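Lys-gingipain catalytic subunit (PDB 6I9A) cleaves proteins after lysine as a secreted cysteine protease of the periodontal pathogen Porphyromonas gingivalis, this chain being its catalytic subunit. Local coordinates at residues Pro77-Gly91 and Glu115-Leu129. Sequence-based numbering, arbitrary orientation. Where two conformers were deposited one is given.
With CA (calcium ion), chain H; CA (calcium ion), chain G.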
loop_
_atom_site.group_PDB
_atom_site.type_symbol
_atom_site.label_atom_id
_atom_site.label_comp_id
_atom_site.label_asym_id
_atom_site.label_seq_id
_atom_site.Cartn_x
_atom_site.Cartn_y
_atom_site.Cartn_z
ATOM N N PRO A 77 -9.952 7.036 12.036
ATOM C CA PRO A 77 -9.582 6.563 10.686
ATOM C C PRO A 77 -8.344 5.672 10.778
ATOM O O PRO A 77 -7.418 5.969 11.531
ATOM C CB PRO A 77 -9.293 7.852 9.917
ATOM C CG PRO A 77 -9.899 8.997 10.755
ATOM C CD PRO A 77 -9.836 8.508 12.157
ATOM N N VAL A 78 -8.335 4.594 9.973
ATOM C CA VAL A 78 -7.175 3.727 9.769
ATOM C C VAL A 78 -6.318 4.306 8.623
ATOM O O VAL A 78 -5.103 4.388 8.740
ATOM C CB VAL A 78 -7.684 2.291 9.436
ATOM C CG1 VAL A 78 -6.495 1.403 9.040
ATOM C CG2 VAL A 78 -8.448 1.707 10.665
ATOM N N PHE A 79 -6.974 4.604 7.512
ATOM C CA PHE A 79 -6.339 5.137 6.328
ATOM C C PHE A 79 -6.685 6.576 6.086
ATOM O O PHE A 79 -7.814 7.020 6.346
ATOM C CB PHE A 79 -6.789 4.386 5.061
ATOM C CG PHE A 79 -6.323 2.945 5.001
ATOM C CD1 PHE A 79 -5.015 2.629 4.616
ATOM C CD2 PHE A 79 -7.191 1.897 5.331
ATOM C CE1 PHE A 79 -4.598 1.285 4.575
ATOM C CE2 PHE A 79 -6.772 0.576 5.278
ATOM C CZ PHE A 79 -5.467 0.291 4.952
ATOM N N LEU A 80 -5.729 7.286 5.498
ATOM C CA LEU A 80 -5.874 8.622 4.946
ATOM C C LEU A 80 -5.505 8.553 3.475
ATOM O O LEU A 80 -4.360 8.323 3.149
ATOM C CB LEU A 80 -4.999 9.633 5.717
ATOM C CG LEU A 80 -4.928 11.024 5.100
ATOM C CD1 LEU A 80 -6.305 11.728 5.112
ATOM C CD2 LEU A 80 -3.901 11.886 5.846
ATOM N N ALA A 81 -6.501 8.777 2.593
ATOM C CA ALA A 81 -6.296 8.785 1.155
ATOM C C ALA A 81 -6.291 10.216 0.646
ATOM O O ALA A 81 -7.281 10.933 0.784
ATOM C CB ALA A 81 -7.399 8.007 0.465
ATOM N N LEU A 82 -5.166 10.667 0.113
ATOM C CA LEU A 82 -5.021 11.989 -0.492
ATOM C C LEU A 82 -5.148 11.806 -1.975
ATOM O O LEU A 82 -4.434 10.989 -2.572
ATOM C CB LEU A 82 -3.643 12.598 -0.126
ATOM C CG LEU A 82 -3.327 12.644 1.355
ATOM C CD1 LEU A 82 -1.887 13.153 1.564
ATOM C CD2 LEU A 82 -4.337 13.566 2.095
ATOM N N VAL A 83 -6.087 12.511 -2.609
ATOM C CA VAL A 83 -6.343 12.348 -4.039
ATOM C C VAL A 83 -6.034 13.655 -4.761
ATOM O O VAL A 83 -6.732 14.658 -4.560
ATOM C CB VAL A 83 -7.795 11.881 -4.293
ATOM C CG1 VAL A 83 -8.018 11.669 -5.781
ATOM C CG2 VAL A 83 -8.079 10.614 -3.492
ATOM N N GLY A 84 -4.991 13.624 -5.568
ATOM C CA GLY A 84 -4.517 14.801 -6.281
ATOM C C GLY A 84 -3.020 14.976 -6.159
ATOM O O GLY A 84 -2.362 14.357 -5.311
ATOM N N ASP A 85 -2.502 15.808 -7.035
ATOM C CA ASP A 85 -1.104 16.184 -7.038
ATOM C C ASP A 85 -0.939 17.453 -6.144
ATOM O O ASP A 85 -1.863 17.891 -5.463
ATOM C CB ASP A 85 -0.613 16.367 -8.484
ATOM C CG ASP A 85 0.898 16.240 -8.714
ATOM O OD1 ASP A 85 1.686 16.348 -7.722
ATOM O OD2 ASP A 85 1.305 16.010 -9.873
ATOM N N THR A 86 0.264 18.008 -6.161
ATOM C CA THR A 86 0.638 19.120 -5.259
ATOM C C THR A 86 -0.014 20.425 -5.632
ATOM O O THR A 86 -0.009 21.335 -4.814
ATOM C CB THR A 86 2.165 19.245 -5.163
ATOM O OG1 THR A 86 2.694 19.475 -6.462
ATOM C CG2 THR A 86 2.798 17.986 -4.532
ATOM N N ASP A 87 -0.630 20.512 -6.806
ATOM C CA ASP A 87 -1.380 21.724 -7.186
ATOM C C ASP A 87 -2.683 21.819 -6.370
ATOM O O ASP A 87 -3.260 22.911 -6.287
ATOM C CB ASP A 87 -1.701 21.720 -8.676
ATOM C CG ASP A 87 -2.488 20.567 -9.240
ATOM O OD1 ASP A 87 -2.496 19.452 -8.605
ATOM O OD2 ASP A 87 -3.104 20.749 -10.289
ATOM N N VAL A 88 -3.158 20.730 -5.761
ATOM C CA VAL A 88 -4.393 20.756 -4.974
ATOM C C VAL A 88 -4.141 20.347 -3.493
ATOM O O VAL A 88 -4.816 20.861 -2.598
ATOM C CB VAL A 88 -5.577 19.984 -5.573
ATOM C CG1 VAL A 88 -6.092 20.599 -6.870
ATOM C CG2 VAL A 88 -5.270 18.516 -5.767
ATOM N N ILE A 89 -3.205 19.425 -3.230
ATOM C CA ILE A 89 -2.868 19.035 -1.841
ATOM C C ILE A 89 -1.359 19.134 -1.777
ATOM O O ILE A 89 -0.655 18.294 -2.334
ATOM C CB ILE A 89 -3.407 17.652 -1.452
ATOM C CG1 ILE A 89 -4.938 17.609 -1.548
ATOM C CG2 ILE A 89 -2.944 17.322 -0.013
ATOM C CD1 ILE A 89 -5.500 16.136 -1.467
ATOM N N SER A 90 -0.829 20.228 -1.255
ATOM C CA SER A 90 0.580 20.537 -1.502
ATOM C C SER A 90 1.613 19.681 -0.797
ATOM O O SER A 90 2.741 19.618 -1.289
ATOM C CB SER A 90 0.883 21.991 -1.137
ATOM O OG SER A 90 0.628 22.189 0.236
ATOM N N GLY A 91 1.280 19.099 0.331
ATOM C CA GLY A 91 2.315 18.601 1.238
ATOM C C GLY A 91 3.123 19.786 1.794
ATOM O O GLY A 91 2.731 20.959 1.639
ATOM N N GLU A 115 -0.413 8.691 12.635
ATOM C CA GLU A 115 -1.633 8.138 13.265
ATOM C C GLU A 115 -2.461 7.332 12.299
ATOM O O GLU A 115 -3.330 6.594 12.766
ATOM C CB GLU A 115 -2.483 9.300 13.832
ATOM C CG GLU A 115 -2.149 9.598 15.302
ATOM C CD GLU A 115 -0.681 9.872 15.541
ATOM O OE1 GLU A 115 0.003 8.954 16.051
ATOM O OE2 GLU A 115 -0.197 10.980 15.207
ATOM N N MET A 116 -2.247 7.513 10.976
ATOM C CA MET A 116 -3.021 6.883 9.936
ATOM C C MET A 116 -2.092 6.391 8.843
ATOM O O MET A 116 -1.094 7.075 8.558
ATOM C CB MET A 116 -4.003 7.889 9.311
ATOM C CG MET A 116 -5.108 8.338 10.279
ATOM S SD MET A 116 -5.970 9.842 9.729
ATOM C CE MET A 116 -4.716 11.091 10.151
ATOM N N TYR A 117 -2.458 5.320 8.154
ATOM C CA TYR A 117 -1.745 4.896 6.950
ATOM C C TYR A 117 -2.129 5.798 5.810
ATOM O O TYR A 117 -3.310 5.832 5.413
ATOM C CB TYR A 117 -2.152 3.471 6.598
ATOM C CG TYR A 117 -1.477 2.352 7.356
ATOM C CD1 TYR A 117 -0.192 2.509 7.901
ATOM C CD2 TYR A 117 -2.053 1.086 7.420
ATOM C CE1 TYR A 117 0.466 1.436 8.502
ATOM C CE2 TYR A 117 -1.408 0.011 8.028
ATOM C CZ TYR A 117 -0.137 0.193 8.550
ATOM O OH TYR A 117 0.527 -0.850 9.159
ATOM N N THR A 118 -1.184 6.577 5.301
ATOM C CA THR A 118 -1.431 7.600 4.318
ATOM C C THR A 118 -0.871 7.233 2.986
ATOM O O THR A 118 0.281 6.772 2.877
ATOM C CB THR A 118 -0.803 8.913 4.841
ATOM O OG1 THR A 118 -1.438 9.216 6.103
ATOM C CG2 THR A 118 -1.004 10.087 3.916
ATOM N N PHE A 119 -1.633 7.500 1.932
ATOM C CA PHE A 119 -1.170 7.286 0.565
ATOM C C PHE A 119 -1.739 8.384 -0.284
ATOM O O PHE A 119 -2.752 9.003 0.062
ATOM C CB PHE A 119 -1.529 5.888 0.045
ATOM C CG PHE A 119 -3.020 5.587 0.076
ATOM C CD1 PHE A 119 -3.827 5.901 -1.014
ATOM C CD2 PHE A 119 -3.595 4.913 1.167
ATOM C CE1 PHE A 119 -5.166 5.555 -1.021
ATOM C CE2 PHE A 119 -4.948 4.615 1.158
ATOM C CZ PHE A 119 -5.716 4.917 0.065
ATOM N N ARG A 120 -1.120 8.592 -1.446
ATOM C CA ARG A 120 -1.515 9.650 -2.355
ATOM C C ARG A 120 -1.776 9.098 -3.738
ATOM O O ARG A 120 -0.877 8.554 -4.384
ATOM C CB ARG A 120 -0.459 10.775 -2.395
ATOM C CG ARG A 120 -0.749 11.868 -3.428
ATOM C CD ARG A 120 0.362 12.891 -3.491
ATOM N NE ARG A 120 0.435 13.743 -2.306
ATOM C CZ ARG A 120 0.092 15.032 -2.302
ATOM N NH1 ARG A 120 -0.552 15.576 -3.356
ATOM N NH2 ARG A 120 0.348 15.777 -1.247
ATOM N N MET A 121 -3.030 9.224 -4.202
ATOM C CA MET A 121 -3.437 8.910 -5.556
ATOM C C MET A 121 -3.154 10.168 -6.348
ATOM O O MET A 121 -4.027 11.034 -6.501
ATOM C CB MET A 121 -4.924 8.526 -5.574
ATOM C CG MET A 121 -5.264 7.385 -4.607
ATOM S SD MET A 121 -4.954 5.765 -5.321
ATOM C CE MET A 121 -6.423 5.620 -6.128
ATOM N N SER A 122 -1.909 10.344 -6.787
ATOM C CA SER A 122 -1.510 11.581 -7.470
ATOM C C SER A 122 -1.857 11.514 -8.948
ATOM O O SER A 122 -1.355 10.631 -9.676
ATOM C CB SER A 122 -0.007 11.818 -7.302
ATOM O OG SER A 122 0.260 13.014 -8.021
ATOM N N ALA A 123 -2.685 12.455 -9.395
ATOM C CA ALA A 123 -3.130 12.520 -10.778
ATOM C C ALA A 123 -3.169 13.965 -11.199
ATOM O O ALA A 123 -3.473 14.829 -10.370
ATOM C CB ALA A 123 -4.522 11.903 -10.901
ATOM N N SER A 124 -2.957 14.223 -12.502
ATOM C CA SER A 124 -3.066 15.567 -13.032
ATOM C C SER A 124 -4.354 15.772 -13.814
ATOM O O SER A 124 -4.604 16.884 -14.319
ATOM C CB SER A 124 -1.866 15.875 -13.924
ATOM O OG SER A 124 -1.867 15.129 -15.126
ATOM N N SER A 125 -5.140 14.742 -13.984
ATOM C CA SER A 125 -6.400 14.801 -14.698
ATOM C C SER A 125 -7.310 13.711 -14.156
ATOM O O SER A 125 -6.824 12.680 -13.655
ATOM C CB SER A 125 -6.141 14.561 -16.187
ATOM O OG SER A 125 -5.747 13.220 -16.421
ATOM N N PRO A 126 -8.642 13.842 -14.331
ATOM C CA PRO A 126 -9.543 12.723 -13.971
ATOM C C PRO A 126 -9.197 11.437 -14.721
ATOM O O PRO A 126 -9.255 10.354 -14.116
ATOM C CB PRO A 126 -10.932 13.249 -14.364
ATOM C CG PRO A 126 -10.782 14.769 -14.212
ATOM C CD PRO A 126 -9.401 15.033 -14.772
ATOM N N GLU A 127 -8.737 11.540 -15.983
ATOM C CA GLU A 127 -8.387 10.358 -16.770
ATOM C C GLU A 127 -7.209 9.592 -16.113
ATOM O O GLU A 127 -7.235 8.354 -16.054
ATOM C CB GLU A 127 -8.048 10.788 -18.215
ATOM C CG GLU A 127 -9.284 11.310 -18.958
ATOM C CD GLU A 127 -9.846 12.690 -18.617
ATOM O OE1 GLU A 127 -9.118 13.574 -18.092
ATOM O OE2 GLU A 127 -11.051 12.885 -18.903
ATOM N N GLU A 128 -6.196 10.323 -15.615
ATOM C CA GLU A 128 -5.090 9.639 -14.940
ATOM C C GLU A 128 -5.556 8.986 -13.653
ATOM O O GLU A 128 -5.088 7.908 -13.311
ATOM C CB GLU A 128 -3.936 10.585 -14.623
ATOM C CG GLU A 128 -3.151 10.927 -15.876
ATOM C CD GLU A 128 -2.040 11.890 -15.629
ATOM O OE1 GLU A 128 -1.987 12.486 -14.531
ATOM O OE2 GLU A 128 -1.208 12.041 -16.549
ATOM N N LEU A 129 -6.470 9.627 -12.918
ATOM C CA LEU A 129 -7.002 8.978 -11.715
ATOM C C LEU A 129 -7.751 7.696 -12.081
ATOM O O LEU A 129 -7.562 6.663 -11.437
ATOM C CB LEU A 129 -7.903 9.933 -10.907
ATOM C CG LEU A 129 -8.451 9.314 -9.638
ATOM C CD1 LEU A 129 -7.361 8.905 -8.649
ATOM C CD2 LEU A 129 -9.420 10.261 -8.969
HETATM CA CA CA H . 3.695 15.819 -9.114
HETATM CA CA CA G . 2.053 10.317 16.100
HETATM O O HOH W 1 -5.358 4.867 12.972
HETATM O O HOH W 2 -4.111 17.301 -9.018
HETATM O O HOH W 3 3.658 18.233 -8.828
HETATM O O HOH W 4 -3.020 18.635 -11.836
HETATM O O HOH W 5 2.622 8.415 17.426
HETATM O O HOH W 6 2.519 12.528 15.212
HETATM O O HOH W 7 6.064 16.087 -9.677
HETATM O O HOH W 8 3.735 16.175 -11.451
#
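Arg120 reaches from strand 117-121 past Leu82 to the loop that follows strand 79-83, where its guanidinium hydrogen-bonds two backbone carbonyls. The chain runs extended through chi2 and bends at chi3 (-70°), which brings the group end-on to Ile89: NH1 (2.9 Å) and NH2 (2.9 Å) both donate to Ile89 O, which lies in the guanidinium plane. NH1 meets that oxygen on a lone pair, whereas NH2 comes from above the carbonyl plane. NH1 also donates a hydrogen bond to Gly84 O, from above that carbonyl's plane, and Thr86 CG2 lies over one guanidinium face. A salt bridge from NH2 to Asp102 probably balances the buried charge. The loop so held carries Asp85, whose carboxylate binds a calcium ion through both oxygens, beside the carbonyl O of Phe254, the carboxylate of Glu263 and three waters. Ser122 OG, 3.4 Å from Asp85 CG, is a second-shell group hydrogen-bonded to Glu263. At the far end, Glu115 binds another calcium ion with Asp109, Asp111 and Phe113 O.

Six backbone hydrogen bonds join the parallel strands. On one face, Phe119 has CG wedged between its backbone N and carbonyl carbon (chi1 58°). The ring thereby lies over Ala81, whose CA makes a CH-pi contact 4.2 Å from the ring centroid, while Phe79 CD1 approaches the ring edge 4.0 Å from CE2. On the other face, Thr118 runs alongside Leu80, OG1 3.6 Å from Leu80 CD2.

In the family C25 catalytic part, strand 117-121 edges a four-stranded parallel sheet, with 79-83 between it and 14-20. Met116 packs against helix 56-72, Leu82 touches Tyr105 of helix 103-106, and Val83 meets Leu129 of helix 126-141 on the Phe119 side.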